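Local coordinates for protein putative HAD-hydrolase YfnB (PDB 3ED5) that is a putative hydrolase of the HAD-like superfamily, probably a phosphatase with 5'-nucleotidase activity, at residues A108-F119 / L223-N234. Residues are numbered along the deposited sequence; the frame is centred on the assembly and turned at random.
Sequences AFDLISNLQQQF and LEELYHILNIEN
L111, L115 and F119 on one side meet L223, L226, Y227, L230 and I232 on the other in a largely apolar contact between two helices and the residues that flank them. It joins helix 108-116 to the C-terminal helix 226-230 on one face of the parallel sheet of the HAD core. The axes come within 12.1 Å of each other at an angle of 25°, so the space between them is bridged by side chains. L115 and F119 also touch L10 of the central strand 9-12, and L226 touches I220 of the edge strand 218-220.

L111 splits its two methyls. With CG anti to the backbone N (chi1 173°), CD2 packs on CD1 of L226, while CD1 lies over one face of the Y227 ring, 4.1 Å from the ring centroid, as a CH-pi contact. CB of N234 lies over the opposite face; both carbons are offset toward the rim. The ring thus sits between L111 and the tail that follows the helix.

Y227 OH reaches helix 108-116 itself. It accepts a nearly straight bond from ND2 of N114 (2.9 Å, 174°), and the hydroxyl oxygen lies almost in the amide plane.

Further along, CD2 of L115 meets CD1 of I232 at 3.6 Å and CD1 of L230 at 3.7 Å. CD1 of L230 lies over one face of the F119 ring, and CG2 of I232 approaches that ring obliquely, 3.7 Å from CZ. At the other end, CB of A108 touches CD1 of L223 at 3.6 Å. The L223 side chain is about 9 Å from that of D13, the probable nucleophile.

N231 ends the second helix in a Schellman motif, after which I232 turns back toward helix 108-116. Apolar leucine, isoleucine and ring contacts hold the helices together, while the N114 bond and the L111 methyl fix where the Y227 hydroxyl and ring sit.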
loop_
_atom_site.group_PDB
_atom_site.type_symbol
_atom_site.label_atom_id
_atom_site.label_comp_id
_atom_site.label_asym_id
_atom_site.label_seq_id
_atom_site.Cartn_x
_atom_site.Cartn_y
_atom_site.Cartn_z
ATOM N N ALA A 108 0.286 13.331 6.531
ATOM C CA ALA A 108 0.421 12.989 5.096
ATOM C C ALA A 108 0.010 14.120 4.165
ATOM O O ALA A 108 0.707 14.384 3.169
ATOM C CB ALA A 108 -0.341 11.676 4.737
ATOM N N PHE A 109 -1.095 14.804 4.460
ATOM C CA PHE A 109 -1.559 15.847 3.521
ATOM C C PHE A 109 -0.538 16.991 3.445
ATOM O O PHE A 109 -0.152 17.423 2.342
ATOM C CB PHE A 109 -2.955 16.374 3.866
ATOM C CG PHE A 109 -3.508 17.296 2.841
ATOM C CD1 PHE A 109 -4.329 16.801 1.830
ATOM C CD2 PHE A 109 -3.193 18.663 2.859
ATOM C CE1 PHE A 109 -4.855 17.641 0.846
ATOM C CE2 PHE A 109 -3.704 19.512 1.867
ATOM C CZ PHE A 109 -4.551 18.990 0.871
ATOM N N ASP A 110 -0.109 17.479 4.605
ATOM C CA ASP A 110 0.850 18.594 4.625
ATOM C C ASP A 110 2.187 18.184 3.977
ATOM O O ASP A 110 2.797 18.984 3.217
ATOM C CB ASP A 110 1.064 19.104 6.046
ATOM C CG ASP A 110 -0.176 19.781 6.619
ATOM O OD1 ASP A 110 -1.106 20.153 5.847
ATOM O OD2 ASP A 110 -0.225 19.935 7.860
ATOM N N LEU A 111 2.624 16.957 4.270
ATOM C CA LEU A 111 3.874 16.434 3.685
ATOM C C LEU A 111 3.779 16.399 2.166
ATOM O O LEU A 111 4.607 16.997 1.461
ATOM C CB LEU A 111 4.231 15.042 4.218
ATOM C CG LEU A 111 5.448 14.467 3.456
ATOM C CD1 LEU A 111 6.732 15.040 4.120
ATOM C CD2 LEU A 111 5.478 12.993 3.323
ATOM N N ILE A 112 2.771 15.715 1.641
ATOM C CA ILE A 112 2.615 15.605 0.183
ATOM C C ILE A 112 2.494 16.993 -0.497
ATOM O O ILE A 112 3.106 17.242 -1.538
ATOM C CB ILE A 112 1.434 14.672 -0.153
ATOM C CG1 ILE A 112 1.770 13.221 0.281
ATOM C CG2 ILE A 112 1.009 14.752 -1.628
ATOM C CD1 ILE A 112 3.076 12.641 -0.380
ATOM N N SER A 113 1.705 17.887 0.097
ATOM C CA SER A 113 1.539 19.246 -0.450
ATOM C C SER A 113 2.889 19.974 -0.523
ATOM O O SER A 113 3.212 20.638 -1.534
ATOM C CB SER A 113 0.570 20.042 0.423
ATOM O OG SER A 113 0.499 21.374 -0.046
ATOM N N ASN A 114 3.673 19.876 0.546
ATOM C CA ASN A 114 5.010 20.474 0.564
ATOM C C ASN A 114 5.939 19.820 -0.475
ATOM O O ASN A 114 6.637 20.513 -1.213
ATOM C CB ASN A 114 5.620 20.408 1.987
ATOM C CG ASN A 114 5.099 21.510 2.899
ATOM O OD1 ASN A 114 4.660 22.561 2.426
ATOM N ND2 ASN A 114 5.153 21.277 4.220
ATOM N N LEU A 115 5.948 18.487 -0.533
ATOM C CA LEU A 115 6.883 17.814 -1.453
ATOM C C LEU A 115 6.568 18.036 -2.926
ATOM O O LEU A 115 7.489 18.095 -3.764
ATOM C CB LEU A 115 6.957 16.318 -1.152
ATOM C CG LEU A 115 7.411 15.907 0.256
ATOM C CD1 LEU A 115 7.509 14.371 0.323
ATOM C CD2 LEU A 115 8.734 16.557 0.680
ATOM N N GLN A 116 5.280 18.188 -3.245
ATOM C CA GLN A 116 4.857 18.419 -4.610
ATOM C C GLN A 116 5.526 19.688 -5.187
ATOM O O GLN A 116 5.741 19.780 -6.387
ATOM C CB GLN A 116 3.320 18.489 -4.676
ATOM C CG GLN A 116 2.715 18.589 -6.081
ATOM C CD GLN A 116 2.714 20.009 -6.633
ATOM O OE1 GLN A 116 2.752 20.992 -5.881
ATOM N NE2 GLN A 116 2.698 20.127 -7.964
ATOM N N GLN A 117 5.831 20.646 -4.319
ATOM C CA GLN A 117 6.460 21.917 -4.740
ATOM C C GLN A 117 7.902 21.730 -5.179
ATOM O O GLN A 117 8.455 22.604 -5.875
ATOM C CB GLN A 117 6.419 22.910 -3.591
ATOM C CG GLN A 117 5.040 23.085 -2.996
ATOM C CD GLN A 117 4.451 24.403 -3.335
ATOM O OE1 GLN A 117 3.628 24.513 -4.250
ATOM N NE2 GLN A 117 4.887 25.443 -2.624
ATOM N N GLN A 118 8.544 20.635 -4.761
ATOM C CA GLN A 118 9.999 20.467 -5.006
ATOM C C GLN A 118 10.458 19.143 -5.619
ATOM O O GLN A 118 11.642 18.992 -5.940
ATOM C CB GLN A 118 10.771 20.683 -3.706
ATOM C CG GLN A 118 10.572 22.062 -3.117
ATOM C CD GLN A 118 11.548 22.335 -2.005
ATOM O OE1 GLN A 118 12.767 22.356 -2.218
ATOM N NE2 GLN A 118 11.027 22.559 -0.810
ATOM N N PHE A 119 9.544 18.187 -5.747
ATOM C CA PHE A 119 9.848 16.859 -6.268
ATOM C C PHE A 119 8.731 16.418 -7.191
ATOM O O PHE A 119 7.605 16.942 -7.108
ATOM C CB PHE A 119 9.948 15.845 -5.110
ATOM C CG PHE A 119 11.007 16.169 -4.097
ATOM C CD1 PHE A 119 12.307 15.666 -4.238
ATOM C CD2 PHE A 119 10.720 16.977 -2.995
ATOM C CE1 PHE A 119 13.294 15.973 -3.299
ATOM C CE2 PHE A 119 11.708 17.308 -2.062
ATOM C CZ PHE A 119 12.998 16.797 -2.204
ATOM N N LEU A 223 6.036 10.507 8.841
ATOM C CA LEU A 223 6.297 11.080 7.526
ATOM C C LEU A 223 7.136 12.361 7.557
ATOM O O LEU A 223 7.906 12.602 6.631
ATOM C CB LEU A 223 4.984 11.331 6.791
ATOM C CG LEU A 223 4.255 10.051 6.333
ATOM C CD1 LEU A 223 2.862 10.450 5.761
ATOM C CD2 LEU A 223 5.012 9.265 5.271
ATOM N N GLU A 224 6.986 13.168 8.607
ATOM C CA GLU A 224 7.724 14.443 8.684
ATOM C C GLU A 224 9.239 14.230 8.768
ATOM O O GLU A 224 10.008 15.148 8.457
ATOM C CB GLU A 224 7.232 15.299 9.856
ATOM C CG GLU A 224 7.441 14.649 11.233
ATOM C CD GLU A 224 6.920 15.502 12.407
ATOM O OE1 GLU A 224 5.991 16.320 12.219
ATOM O OE2 GLU A 224 7.434 15.346 13.532
ATOM N N GLU A 225 9.677 13.021 9.133
ATOM C CA GLU A 225 11.118 12.722 9.120
ATOM C C GLU A 225 11.697 12.783 7.692
ATOM O O GLU A 225 12.914 12.818 7.529
ATOM C CB GLU A 225 11.402 11.356 9.739
ATOM C CG GLU A 225 11.036 11.277 11.229
ATOM C CD GLU A 225 11.213 9.863 11.744
ATOM O OE1 GLU A 225 12.270 9.277 11.499
ATOM O OE2 GLU A 225 10.288 9.319 12.350
ATOM N N LEU A 226 10.840 12.782 6.665
ATOM C CA LEU A 226 11.311 12.904 5.290
ATOM C C LEU A 226 11.943 14.247 4.962
ATOM O O LEU A 226 12.783 14.305 4.062
ATOM C CB LEU A 226 10.211 12.613 4.281
ATOM C CG LEU A 226 9.956 11.130 4.049
ATOM C CD1 LEU A 226 8.654 11.004 3.239
ATOM C CD2 LEU A 226 11.124 10.407 3.319
ATOM N N TYR A 227 11.549 15.313 5.669
ATOM C CA TYR A 227 12.145 16.644 5.399
ATOM C C TYR A 227 13.661 16.582 5.529
ATOM O O TYR A 227 14.404 17.057 4.651
ATOM C CB TYR A 227 11.552 17.732 6.297
ATOM C CG TYR A 227 10.097 17.979 5.995
ATOM C CD1 TYR A 227 9.703 18.431 4.732
ATOM C CD2 TYR A 227 9.113 17.770 6.967
ATOM C CE1 TYR A 227 8.359 18.651 4.423
ATOM C CE2 TYR A 227 7.754 17.995 6.679
ATOM C CZ TYR A 227 7.394 18.452 5.396
ATOM O OH TYR A 227 6.076 18.668 5.072
ATOM N N HIS A 228 14.137 15.988 6.619
ATOM C CA HIS A 228 15.574 15.882 6.807
ATOM C C HIS A 228 16.244 14.933 5.825
ATOM O O HIS A 228 17.318 15.238 5.341
ATOM C CB HIS A 228 15.917 15.508 8.263
ATOM C CG HIS A 228 15.766 16.656 9.209
ATOM N ND1 HIS A 228 15.665 16.488 10.574
ATOM C CD2 HIS A 228 15.659 17.988 8.981
ATOM C CE1 HIS A 228 15.560 17.672 11.150
ATOM N NE2 HIS A 228 15.549 18.598 10.209
ATOM N N ILE A 229 15.621 13.793 5.544
ATOM C CA ILE A 229 16.204 12.813 4.605
ATOM C C ILE A 229 16.318 13.419 3.208
ATOM O O ILE A 229 17.316 13.180 2.484
ATOM C CB ILE A 229 15.362 11.511 4.617
ATOM C CG1 ILE A 229 15.700 10.734 5.917
ATOM C CG2 ILE A 229 15.597 10.623 3.390
ATOM C CD1 ILE A 229 14.646 9.679 6.241
ATOM N N LEU A 230 15.327 14.229 2.855
ATOM C CA LEU A 230 15.277 14.848 1.517
ATOM C C LEU A 230 16.045 16.170 1.489
ATOM O O LEU A 230 16.207 16.777 0.406
ATOM C CB LEU A 230 13.819 15.066 1.106
ATOM C CG LEU A 230 13.015 13.770 0.948
ATOM C CD1 LEU A 230 11.562 14.126 0.621
ATOM C CD2 LEU A 230 13.602 12.852 -0.136
ATOM N N ASN A 231 16.498 16.612 2.675
ATOM C CA ASN A 231 17.202 17.879 2.858
ATOM C C ASN A 231 16.430 19.062 2.278
ATOM O O ASN A 231 16.952 19.827 1.462
ATOM C CB ASN A 231 18.630 17.829 2.282
ATOM C CG ASN A 231 19.455 19.046 2.676
ATOM O OD1 ASN A 231 19.202 19.670 3.714
ATOM N ND2 ASN A 231 20.429 19.398 1.840
ATOM N N ILE A 232 15.176 19.179 2.684
ATOM C CA ILE A 232 14.373 20.360 2.363
ATOM C C ILE A 232 13.737 20.882 3.648
ATOM O O ILE A 232 13.420 20.100 4.549
ATOM C CB ILE A 232 13.267 20.082 1.294
ATOM C CG1 ILE A 232 12.277 19.016 1.756
ATOM C CG2 ILE A 232 13.863 19.708 -0.070
ATOM C CD1 ILE A 232 10.878 19.338 1.319
ATOM N N GLU A 233 13.552 22.199 3.734
ATOM C CA GLU A 233 12.917 22.814 4.910
ATOM C C GLU A 233 11.405 22.602 4.943
ATOM O O GLU A 233 10.719 22.789 3.932
ATOM C CB GLU A 233 13.224 24.304 4.963
ATOM C CG GLU A 233 14.655 24.612 4.600
ATOM C CD GLU A 233 15.136 25.904 5.201
ATOM O OE1 GLU A 233 14.605 26.980 4.828
ATOM O OE2 GLU A 233 16.056 25.835 6.047
ATOM N N ASN A 234 10.894 22.223 6.110
ATOM C CA ASN A 234 9.457 22.073 6.319
ATOM C C ASN A 234 8.730 23.419 6.279
ATOM O O ASN A 234 9.218 24.418 6.829
ATOM C CB ASN A 234 9.197 21.368 7.655
ATOM C CG ASN A 234 7.705 21.124 7.927
ATOM O OD1 ASN A 234 6.829 21.495 7.134
ATOM N ND2 ASN A 234 7.419 20.488 9.060
#